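Local coordinates for tail lysozyme, putative (Geobacter sulfurreducens, PDB 2IA7), which is of unknown function but, as a putative tail lysozyme of the gp25-like baseplate wedge family, probably belongs to a phage-tail-like assembly, at residues Arg100-Ile111 / Asn123-Lys131. Residues are numbered along the deposited sequence; the frame is centred on the assembly and turned at random.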
loop_
_atom_site.group_PDB
_atom_site.type_symbol
_atom_site.label_atom_id
_atom_site.label_comp_id
_atom_site.label_asym_id
_atom_site.label_seq_id
_atom_site.Cartn_x
_atom_site.Cartn_y
_atom_site.Cartn_z
ATOM N N ARG A 100 8.919 10.186 -8.152
ATOM C CA ARG A 100 8.842 11.652 -8.336
ATOM C C ARG A 100 9.273 12.459 -7.105
ATOM O O ARG A 100 9.643 13.653 -7.241
ATOM C CB ARG A 100 7.481 12.092 -8.855
ATOM C CG ARG A 100 6.318 11.920 -7.917
ATOM C CD ARG A 100 5.022 12.549 -8.406
ATOM N NE ARG A 100 3.918 12.193 -7.527
ATOM C CZ ARG A 100 3.117 11.137 -7.660
ATOM N NH1 ARG A 100 3.278 10.266 -8.646
ATOM N NH2 ARG A 100 2.207 10.884 -6.750
ATOM N N GLU A 101 9.273 11.829 -5.923
ATOM C CA GLU A 101 9.789 12.429 -4.694
ATOM C C GLU A 101 11.019 11.706 -4.179
ATOM O O GLU A 101 11.361 11.806 -3.001
ATOM C CB GLU A 101 8.691 12.482 -3.630
ATOM C CG GLU A 101 7.638 13.556 -3.950
ATOM C CD GLU A 101 6.579 13.759 -2.893
ATOM O OE1 GLU A 101 6.714 13.303 -1.724
ATOM O OE2 GLU A 101 5.566 14.373 -3.266
ATOM N N ALA A 102 11.696 10.978 -5.059
ATOM C CA ALA A 102 12.880 10.218 -4.650
ATOM C C ALA A 102 13.971 11.135 -4.052
ATOM O O ALA A 102 14.614 10.751 -3.069
ATOM C CB ALA A 102 13.430 9.406 -5.802
ATOM N N ALA A 103 14.096 12.355 -4.586
ATOM C CA ALA A 103 15.090 13.351 -4.099
ATOM C C ALA A 103 14.863 13.702 -2.635
ATOM O O ALA A 103 15.785 14.098 -1.930
ATOM C CB ALA A 103 15.039 14.622 -4.936
ATOM N N GLU A 104 13.628 13.541 -2.178
ATOM C CA GLU A 104 13.296 13.741 -0.785
ATOM C C GLU A 104 13.253 12.408 -0.002
ATOM O O GLU A 104 12.827 12.391 1.138
ATOM C CB GLU A 104 11.979 14.504 -0.686
ATOM C CG GLU A 104 11.809 15.645 -1.725
ATOM C CD GLU A 104 13.020 16.550 -1.840
ATOM N N GLY A 105 13.716 11.322 -0.608
ATOM C CA GLY A 105 13.788 10.018 0.053
ATOM C C GLY A 105 12.449 9.287 0.191
ATOM O O GLY A 105 12.240 8.484 1.125
ATOM N N ARG A 106 11.533 9.559 -0.739
ATOM C CA ARG A 106 10.258 8.864 -0.734
ATOM C C ARG A 106 10.019 8.178 -2.061
ATOM O O ARG A 106 10.464 8.646 -3.089
ATOM C CB ARG A 106 9.134 9.836 -0.424
ATOM C CG ARG A 106 9.193 10.437 0.979
ATOM C CD ARG A 106 7.993 11.274 1.272
ATOM N NE ARG A 106 8.061 12.523 0.523
ATOM C CZ ARG A 106 8.662 13.631 0.946
ATOM N NH1 ARG A 106 9.275 13.673 2.121
ATOM N NH2 ARG A 106 8.665 14.710 0.177
ATOM N N LEU A 107 9.298 7.056 -2.003
ATOM C CA LEU A 107 8.751 6.377 -3.157
ATOM C C LEU A 107 7.242 6.407 -2.954
ATOM O O LEU A 107 6.745 5.891 -1.947
ATOM C CB LEU A 107 9.201 4.916 -3.280
ATOM C CG LEU A 107 10.535 4.579 -3.940
ATOM C CD1 LEU A 107 10.775 3.087 -3.777
ATOM C CD2 LEU A 107 10.489 4.948 -5.421
ATOM N N LEU A 108 6.511 6.977 -3.914
ATOM C CA LEU A 108 5.069 7.151 -3.788
ATOM C C LEU A 108 4.366 6.073 -4.574
ATOM O O LEU A 108 4.700 5.858 -5.761
ATOM C CB LEU A 108 4.675 8.549 -4.279
ATOM C CG LEU A 108 5.241 9.710 -3.482
ATOM C CD1 LEU A 108 4.755 11.043 -4.119
ATOM C CD2 LEU A 108 4.980 9.694 -1.965
ATOM N N ILE A 109 3.378 5.403 -3.971
ATOM C CA ILE A 109 2.587 4.388 -4.672
ATOM C C ILE A 109 1.276 5.016 -5.042
ATOM O O ILE A 109 0.488 5.383 -4.195
ATOM C CB ILE A 109 2.350 3.131 -3.862
ATOM C CG1 ILE A 109 3.670 2.736 -3.169
ATOM C CG2 ILE A 109 1.805 2.070 -4.765
ATOM C CD1 ILE A 109 4.842 2.381 -4.060
ATOM N N ASP A 110 1.061 5.214 -6.340
ATOM C CA ASP A 110 -0.200 5.715 -6.870
ATOM C C ASP A 110 -1.103 4.506 -7.123
ATOM O O ASP A 110 -0.795 3.649 -7.939
ATOM C CB ASP A 110 0.056 6.451 -8.150
ATOM C CG ASP A 110 0.956 7.681 -7.947
ATOM O OD1 ASP A 110 0.654 8.506 -7.101
ATOM O OD2 ASP A 110 1.910 7.813 -8.800
ATOM N N ILE A 111 -2.209 4.447 -6.397
ATOM C CA ILE A 111 -3.119 3.362 -6.360
ATOM C C ILE A 111 -4.495 3.844 -6.824
ATOM O O ILE A 111 -5.112 4.668 -6.176
ATOM C CB ILE A 111 -3.232 2.757 -4.938
ATOM C CG1 ILE A 111 -1.853 2.314 -4.387
ATOM C CG2 ILE A 111 -4.195 1.571 -4.997
ATOM C CD1 ILE A 111 -1.840 1.986 -2.904
ATOM N N ASN A 123 -8.592 7.324 -6.008
ATOM C CA ASN A 123 -7.136 7.315 -6.084
ATOM C C ASN A 123 -6.595 7.468 -4.672
ATOM O O ASN A 123 -7.211 8.129 -3.813
ATOM C CB ASN A 123 -6.650 8.459 -6.968
ATOM C CG ASN A 123 -5.173 8.299 -7.382
ATOM O OD1 ASN A 123 -4.834 7.401 -8.157
ATOM N ND2 ASN A 123 -4.313 9.214 -6.892
ATOM N N LEU A 124 -5.439 6.856 -4.389
ATOM C CA LEU A 124 -4.781 7.018 -3.134
ATOM C C LEU A 124 -3.299 6.973 -3.404
ATOM O O LEU A 124 -2.855 6.151 -4.191
ATOM C CB LEU A 124 -5.149 5.845 -2.224
ATOM C CG LEU A 124 -4.674 5.843 -0.789
ATOM C CD1 LEU A 124 -5.677 5.164 0.163
ATOM C CD2 LEU A 124 -3.315 5.097 -0.739
ATOM N N VAL A 125 -2.557 7.874 -2.774
ATOM C CA VAL A 125 -1.124 7.942 -2.916
ATOM C C VAL A 125 -0.537 7.513 -1.581
ATOM O O VAL A 125 -0.789 8.157 -0.559
ATOM C CB VAL A 125 -0.649 9.346 -3.276
ATOM C CG1 VAL A 125 0.872 9.397 -3.360
ATOM C CG2 VAL A 125 -1.300 9.813 -4.611
ATOM N N TYR A 126 0.223 6.429 -1.571
ATOM C CA TYR A 126 0.788 5.898 -0.348
ATOM C C TYR A 126 2.295 6.156 -0.324
ATOM O O TYR A 126 3.016 5.635 -1.181
ATOM C CB TYR A 126 0.510 4.396 -0.191
ATOM C CG TYR A 126 0.863 3.977 1.206
ATOM C CD1 TYR A 126 0.006 4.227 2.272
ATOM C CD2 TYR A 126 2.088 3.377 1.465
ATOM C CE1 TYR A 126 0.374 3.912 3.600
ATOM C CE2 TYR A 126 2.455 3.074 2.779
ATOM C CZ TYR A 126 1.604 3.351 3.821
ATOM O OH TYR A 126 2.059 2.978 5.067
ATOM N N PRO A 127 2.805 6.907 0.672
ATOM C CA PRO A 127 4.245 7.149 0.718
ATOM C C PRO A 127 5.057 6.077 1.468
ATOM O O PRO A 127 4.757 5.708 2.630
ATOM C CB PRO A 127 4.336 8.493 1.429
ATOM C CG PRO A 127 3.168 8.469 2.363
ATOM C CD PRO A 127 2.089 7.649 1.726
ATOM N N PHE A 128 6.110 5.592 0.817
ATOM C CA PHE A 128 7.165 4.802 1.472
ATOM C C PHE A 128 8.412 5.678 1.592
ATOM O O PHE A 128 8.654 6.547 0.785
ATOM C CB PHE A 128 7.478 3.517 0.724
ATOM C CG PHE A 128 6.447 2.440 0.898
ATOM C CD1 PHE A 128 6.278 1.801 2.105
ATOM C CD2 PHE A 128 5.703 2.011 -0.178
ATOM C CE1 PHE A 128 5.337 0.781 2.257
ATOM C CE2 PHE A 128 4.760 0.996 -0.028
ATOM C CZ PHE A 128 4.587 0.384 1.192
ATOM N N TYR A 129 9.134 5.510 2.692
ATOM C CA TYR A 129 10.288 6.339 3.016
ATOM C C TYR A 129 11.508 5.477 2.884
ATOM O O TYR A 129 11.577 4.422 3.502
ATOM C CB TYR A 129 10.170 6.862 4.460
ATOM C CG TYR A 129 9.043 7.805 4.611
ATOM C CD1 TYR A 129 7.765 7.345 4.767
ATOM C CD2 TYR A 129 9.230 9.166 4.520
ATOM C CE1 TYR A 129 6.686 8.218 4.832
ATOM C CE2 TYR A 129 8.171 10.036 4.587
ATOM C CZ TYR A 129 6.901 9.562 4.735
ATOM O OH TYR A 129 5.851 10.435 4.794
ATOM N N LEU A 130 12.457 5.891 2.053
ATOM C CA LEU A 130 13.705 5.150 1.886
ATOM C C LEU A 130 14.621 5.444 3.041
ATOM O O LEU A 130 14.944 6.610 3.275
ATOM C CB LEU A 130 14.398 5.559 0.597
ATOM C CG LEU A 130 13.705 5.142 -0.681
ATOM C CD1 LEU A 130 14.033 6.153 -1.802
ATOM C CD2 LEU A 130 14.116 3.727 -1.030
ATOM N N LYS A 131 14.956 4.428 3.824
ATOM C CA LYS A 131 15.801 4.641 5.010
ATOM C C LYS A 131 16.949 3.672 5.000
ATOM O O LYS A 131 16.862 2.607 4.397
ATOM C CB LYS A 131 15.012 4.408 6.309
ATOM C CG LYS A 131 13.686 5.116 6.443
ATOM C CD LYS A 131 13.778 6.546 6.904
ATOM C CE LYS A 131 12.392 6.926 7.451
ATOM N NZ LYS A 131 12.337 8.258 7.939
HETATM O O HOH W 1 13.150 8.973 3.987
#
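Phe-128 meets Ile-109 with the edge of its ring: Ile-109 CG1 sits 3.7 Å from Phe-128 CD2, close to the ring plane, while CE2 of Tyr-126 lies over one face. Tyr-126 in turn has Pro-127 CD over the margin of one of its own faces. On the opposite face of the sheet, with its CG beside the backbone N (chi1 -67°), Tyr-129 runs alongside Arg-106, whose CD comes within 3.5 Å of Tyr-129 CE2; the guanidinium and ring planes are 69° apart. The Arg-106 chain bends at chi3 and puts NE 2.7 Å from Glu-101 OE1, which lies in the guanidinium plane.

The Arg-100 guanidinium carries Leu-108 CB over one face and the Asp-110 carboxylate at its edge. The grip is end-on: NH1 reaches OD2 of Asp-110 at 2.8 Å and NH2 reaches OD1, both on syn lone pairs, which holds the two flat groups nearly coplanar. From the other strand Val-125 packs alongside, CG2 3.4 Å from Asp-110 OD1. Were Asp-110 an alanine, the Arg-100 guanidinium would probably lose its carboxylate and be free to swing away from Val-125.

Between these two layers of side chains runs an antiparallel ladder; Leu-107 and Phe-128, for example, exchange two N-H...O bonds. Gly-105 O receives Leu-130 N and a water that also bonds Leu-130 O. This hairpin forms the middle and outer strands of the sheet, strand 90-98 flanking 106-115 on its other side. Leu-107, Ile-109 and Ile-111 pack on helix 69-86, and Leu-124 and Tyr-126 on helix 30-42.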